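Local coordinates for trwC protein (PDB 1OMH), which recognises and probably nicks the origin-of-transfer DNA as the relaxase of bacterial conjugation, represented by its N-terminal relaxase domain, at residues R56-G61 with L167-R172. Sequence-based numbering, arbitrary orientation.
Sequences RELLAG and LNMTKR. With nucleotides of chain A.
Leu167 and Met169, a selenomethionine, meet Leu58 and Leu59, in the last turn of helix 52-60, through apolar contacts. The branch CD2 of Leu167 does the touching. Leu167 CD2 lies tightly against Leu58 CB, at 3.5 Å, and is 3.4 Å from the backbone N of Leu59. Leu167 CD2 also meets Leu59 CD2 at 3.8 Å, where the two leucine side chains run nearly perpendicular. Met169 crosses Leu58 at about a right angle, with Met169 SE 3.9 Å from Leu58 CD2. The Met169 chain bends at the last torsion (chi3 58°), which brings Met169 CE to 3.4 Å from Leu58 O.

Strand 158-167 belongs to the central antiparallel sheet of the relaxase domain and carries His161 and His163, which bind zinc or copper in other structures of this protein; no metal is bound here. The contact packs the last turn of helix 52-60 against the end of this strand and the loop that follows. Gly61 ends the helix in a Schellman motif, its positive phi suiting glycine; after the strand, Asn168 centres an inverse gamma turn.

A water bridges the segments: its oxygen donates to Leu58 O at 2.8 Å and accepts from Asn168 N at 3.1 Å.

Farther along, Arg172 NH2 bonds OP1 of DG13 of chain A at 2.6 Å, and NH1 adds a weak bond to the same oxygen. The phosphorus lies at the guanidinium edge, in its plane. Asp174 forms a salt bridge with NH1, and Arg128 O accepts from NH2.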
ATOM      1  N   ARG B  56      -6.861   7.021  15.022  1.00 28.97           N
ATOM      2  CA  ARG B  56      -8.091   6.254  15.241  1.00 30.96           C
ATOM      3  C   ARG B  56      -9.344   7.128  15.172  1.00 30.44           C
ATOM      4  O   ARG B  56     -10.354   6.728  14.597  1.00 31.15           O
ATOM      5  CB  ARG B  56      -8.061   5.521  16.593  1.00 27.77           C
ATOM      6  CG  ARG B  56      -7.418   4.132  16.559  1.00 34.33           C
ATOM      7  CD  ARG B  56      -7.401   3.489  17.951  1.00 28.24           C
ATOM      8  NE  ARG B  56      -6.761   2.175  17.965  1.00 32.97           N
ATOM      9  CZ  ARG B  56      -7.314   1.056  17.507  1.00 38.97           C
ATOM     10  NH1 ARG B  56      -6.644  -0.089  17.566  1.00 34.41           N
ATOM     11  NH2 ARG B  56      -8.539   1.074  16.993  1.00 42.48           N
ATOM     12  N   GLU B  57      -9.289   8.317  15.759  1.00 29.70           N
ATOM     13  CA  GLU B  57     -10.456   9.180  15.721  1.00 38.22           C
ATOM     14  C   GLU B  57     -10.721   9.662  14.300  1.00 36.04           C
ATOM     15  O   GLU B  57     -11.866   9.649  13.844  1.00 35.17           O
ATOM     16  CB  GLU B  57     -10.297  10.366  16.671  1.00 37.91           C
ATOM     17  CG  GLU B  57      -9.054  11.186  16.476  1.00 46.70           C
ATOM     18  CD  GLU B  57      -9.064  12.433  17.337  1.00 53.94           C
ATOM     19  OE1 GLU B  57      -9.395  13.520  16.807  1.00 58.58           O
ATOM     20  OE2 GLU B  57      -8.758  12.320  18.547  1.00 49.20           O
ATOM     21  N   LEU B  58      -9.667  10.079  13.601  1.00 32.85           N
ATOM     22  CA  LEU B  58      -9.821  10.534  12.227  1.00 29.63           C
ATOM     23  C   LEU B  58     -10.500   9.439  11.421  1.00 28.60           C
ATOM     24  O   LEU B  58     -11.375   9.713  10.600  1.00 28.88           O
ATOM     25  CB  LEU B  58      -8.472  10.887  11.618  1.00 27.85           C
ATOM     26  CG  LEU B  58      -7.862  12.192  12.127  1.00 30.59           C
ATOM     27  CD1 LEU B  58      -6.502  12.387  11.505  1.00 26.90           C
ATOM     28  CD2 LEU B  58      -8.779  13.365  11.786  1.00 33.43           C
ATOM     29  N   LEU B  59     -10.112   8.191  11.663  1.00 25.77           N
ATOM     30  CA  LEU B  59     -10.736   7.076  10.963  1.00 26.98           C
ATOM     31  C   LEU B  59     -12.225   7.095  11.299  1.00 30.77           C
ATOM     32  O   LEU B  59     -13.065   6.767  10.465  1.00 25.30           O
ATOM     33  CB  LEU B  59     -10.126   5.745  11.414  1.00 29.55           C
ATOM     34  CG  LEU B  59      -8.732   5.370  10.898  1.00 28.52           C
ATOM     35  CD1 LEU B  59      -8.190   4.194  11.699  1.00 26.31           C
ATOM     36  CD2 LEU B  59      -8.807   5.017   9.418  1.00 17.15           C
ATOM     37  N   ALA B  60     -12.540   7.491  12.529  1.00 33.45           N
ATOM     38  CA  ALA B  60     -13.924   7.558  12.991  1.00 37.99           C
ATOM     39  C   ALA B  60     -14.628   8.822  12.496  1.00 39.72           C
ATOM     40  O   ALA B  60     -15.824   8.999  12.723  1.00 38.76           O
ATOM     41  CB  ALA B  60     -13.964   7.497  14.520  1.00 34.80           C
ATOM     42  N   GLY B  61     -13.877   9.700  11.835  1.00 39.76           N
ATOM     43  CA  GLY B  61     -14.445  10.931  11.309  1.00 42.41           C
ATOM     44  C   GLY B  61     -14.454  12.099  12.280  1.00 44.93           C
ATOM     45  O   GLY B  61     -15.336  12.954  12.209  1.00 44.16           O
ATOM     46  N   LEU B 167      -7.453   8.872   4.715  1.00 20.81           N
ATOM     47  CA  LEU B 167      -8.678   8.987   5.486  1.00 21.90           C
ATOM     48  C   LEU B 167      -9.794   9.561   4.620  1.00 24.71           C
ATOM     49  O   LEU B 167      -9.539  10.324   3.682  1.00 21.87           O
ATOM     50  CB  LEU B 167      -8.423   9.837   6.729  1.00 23.12           C
ATOM     51  CG  LEU B 167      -7.467   9.071   7.654  1.00 28.48           C
ATOM     52  CD1 LEU B 167      -6.213   9.877   7.894  1.00 24.50           C
ATOM     53  CD2 LEU B 167      -8.165   8.719   8.950  1.00 24.66           C
ATOM     54  N   ASN B 168     -11.026   9.165   4.928  1.00 25.91           N
ATOM     55  CA  ASN B 168     -12.202   9.602   4.180  1.00 25.93           C
ATOM     56  C   ASN B 168     -12.561  11.050   4.506  1.00 23.77           C
ATOM     57  O   ASN B 168     -13.606  11.322   5.097  1.00 25.14           O
ATOM     58  CB  ASN B 168     -13.375   8.675   4.512  1.00 23.43           C
ATOM     59  CG  ASN B 168     -14.552   8.844   3.572  1.00 25.49           C
ATOM     60  OD1 ASN B 168     -15.593   8.202   3.749  1.00 28.04           O
ATOM     61  ND2 ASN B 168     -14.398   9.700   2.567  1.00 20.84           N
HETATM   62  N   MSE B 169     -11.702  11.979   4.107  1.00 22.19           N
HETATM   63  CA  MSE B 169     -11.948  13.386   4.392  1.00 26.90           C
HETATM   64  C   MSE B 169     -11.127  14.312   3.520  1.00 25.93           C
HETATM   65  O   MSE B 169     -10.012  13.987   3.121  1.00 25.10           O
HETATM   66  CB  MSE B 169     -11.619  13.684   5.857  1.00 26.84           C
HETATM   67  CG  MSE B 169     -10.149  13.485   6.183  1.00 25.02           C
HETATM   68 SE   MSE B 169      -9.794  13.730   8.073  1.00 33.55          SE
HETATM   69  CE  MSE B 169     -10.971  12.436   8.690  1.00  6.64           C
ATOM     70  N   THR B 170     -11.683  15.485   3.245  1.00 25.59           N
ATOM     71  CA  THR B 170     -11.003  16.480   2.437  1.00 21.65           C
ATOM     72  C   THR B 170     -11.694  17.824   2.669  1.00 21.33           C
ATOM     73  O   THR B 170     -12.899  17.877   2.880  1.00 24.04           O
ATOM     74  CB  THR B 170     -11.031  16.083   0.938  1.00 19.10           C
ATOM     75  OG1 THR B 170     -10.267  17.021   0.176  1.00 24.47           O
ATOM     76  CG2 THR B 170     -12.460  16.026   0.414  1.00 19.43           C
ATOM     77  N   LYS B 171     -10.919  18.903   2.663  1.00 26.48           N
ATOM     78  CA  LYS B 171     -11.469  20.242   2.893  1.00 33.75           C
ATOM     79  C   LYS B 171     -11.750  20.970   1.585  1.00 29.11           C
ATOM     80  O   LYS B 171     -10.863  21.122   0.752  1.00 33.12           O
ATOM     81  CB  LYS B 171     -10.502  21.091   3.730  1.00 36.70           C
ATOM     82  CG  LYS B 171     -11.038  22.489   4.041  1.00 39.06           C
ATOM     83  CD  LYS B 171      -9.940  23.546   3.977  1.00 43.35           C
ATOM     84  CE  LYS B 171      -9.118  23.607   5.252  1.00 40.66           C
ATOM     85  NZ  LYS B 171      -9.872  24.263   6.357  1.00 40.23           N
ATOM     86  N   ARG B 172     -12.982  21.436   1.421  1.00 37.87           N
ATOM     87  CA  ARG B 172     -13.372  22.141   0.206  1.00 37.86           C
ATOM     88  C   ARG B 172     -12.901  23.587   0.166  1.00 41.80           C
ATOM     89  O   ARG B 172     -12.435  24.136   1.165  1.00 43.25           O
ATOM     90  CB  ARG B 172     -14.888  22.102   0.034  1.00 38.48           C
ATOM     91  CG  ARG B 172     -15.453  20.704   0.004  1.00 35.21           C
ATOM     92  CD  ARG B 172     -16.904  20.709  -0.411  1.00 38.67           C
ATOM     93  NE  ARG B 172     -17.687  21.654   0.376  1.00 36.68           N
ATOM     94  CZ  ARG B 172     -19.005  21.589   0.509  1.00 39.45           C
ATOM     95  NH1 ARG B 172     -19.645  22.491   1.243  1.00 44.04           N
ATOM     96  NH2 ARG B 172     -19.677  20.611  -0.077  1.00 35.90           N
TER
ATOM     97  P    DG A  13     -23.121  19.932   0.756  1.00 37.24           P
ATOM     98  OP1  DG A  13     -21.812  20.318   1.347  1.00 32.35           O
ATOM     99  OP2  DG A  13     -23.230  19.730  -0.710  1.00 37.91           O
ATOM    100  O5'  DG A  13     -23.601  18.608   1.501  1.00 27.51           O
ATOM    101  C5'  DG A  13     -23.165  18.314   2.836  1.00 34.11           C
ATOM    102  C4'  DG A  13     -23.300  16.834   3.123  1.00 29.60           C
ATOM    103  O4'  DG A  13     -24.665  16.449   2.886  1.00 33.66           O
ATOM    104  C3'  DG A  13     -22.452  15.914   2.241  1.00 30.56           C
ATOM    105  O3'  DG A  13     -21.407  15.405   3.081  1.00 34.22           O
ATOM    106  C2'  DG A  13     -23.318  14.675   2.076  1.00 31.04           C
ATOM    107  C1'  DG A  13     -24.725  15.137   2.363  1.00 32.69           C
ATOM    108  N9   DG A  13     -25.718  15.105   1.295  1.00 30.95           N
ATOM    109  C8   DG A  13     -26.030  16.075   0.371  1.00 25.37           C
ATOM    110  N7   DG A  13     -27.089  15.779  -0.336  1.00 27.93           N
ATOM    111  C5   DG A  13     -27.466  14.526   0.125  1.00 24.22           C
ATOM    112  C6   DG A  13     -28.556  13.691  -0.241  1.00 28.40           C
ATOM    113  O6   DG A  13     -29.455  13.903  -1.077  1.00 35.23           O
ATOM    114  N1   DG A  13     -28.547  12.502   0.487  1.00 28.96           N
ATOM    115  C2   DG A  13     -27.610  12.168   1.444  1.00 31.94           C
ATOM    116  N2   DG A  13     -27.739  10.985   2.047  1.00 28.51           N
ATOM    117  N3   DG A  13     -26.611  12.941   1.790  1.00 26.27           N
ATOM    118  C4   DG A  13     -26.601  14.090   1.103  1.00 26.27           C
TER
HETATM  119  O   HOH W   1     -11.768   8.792   7.951  1.00 23.58           O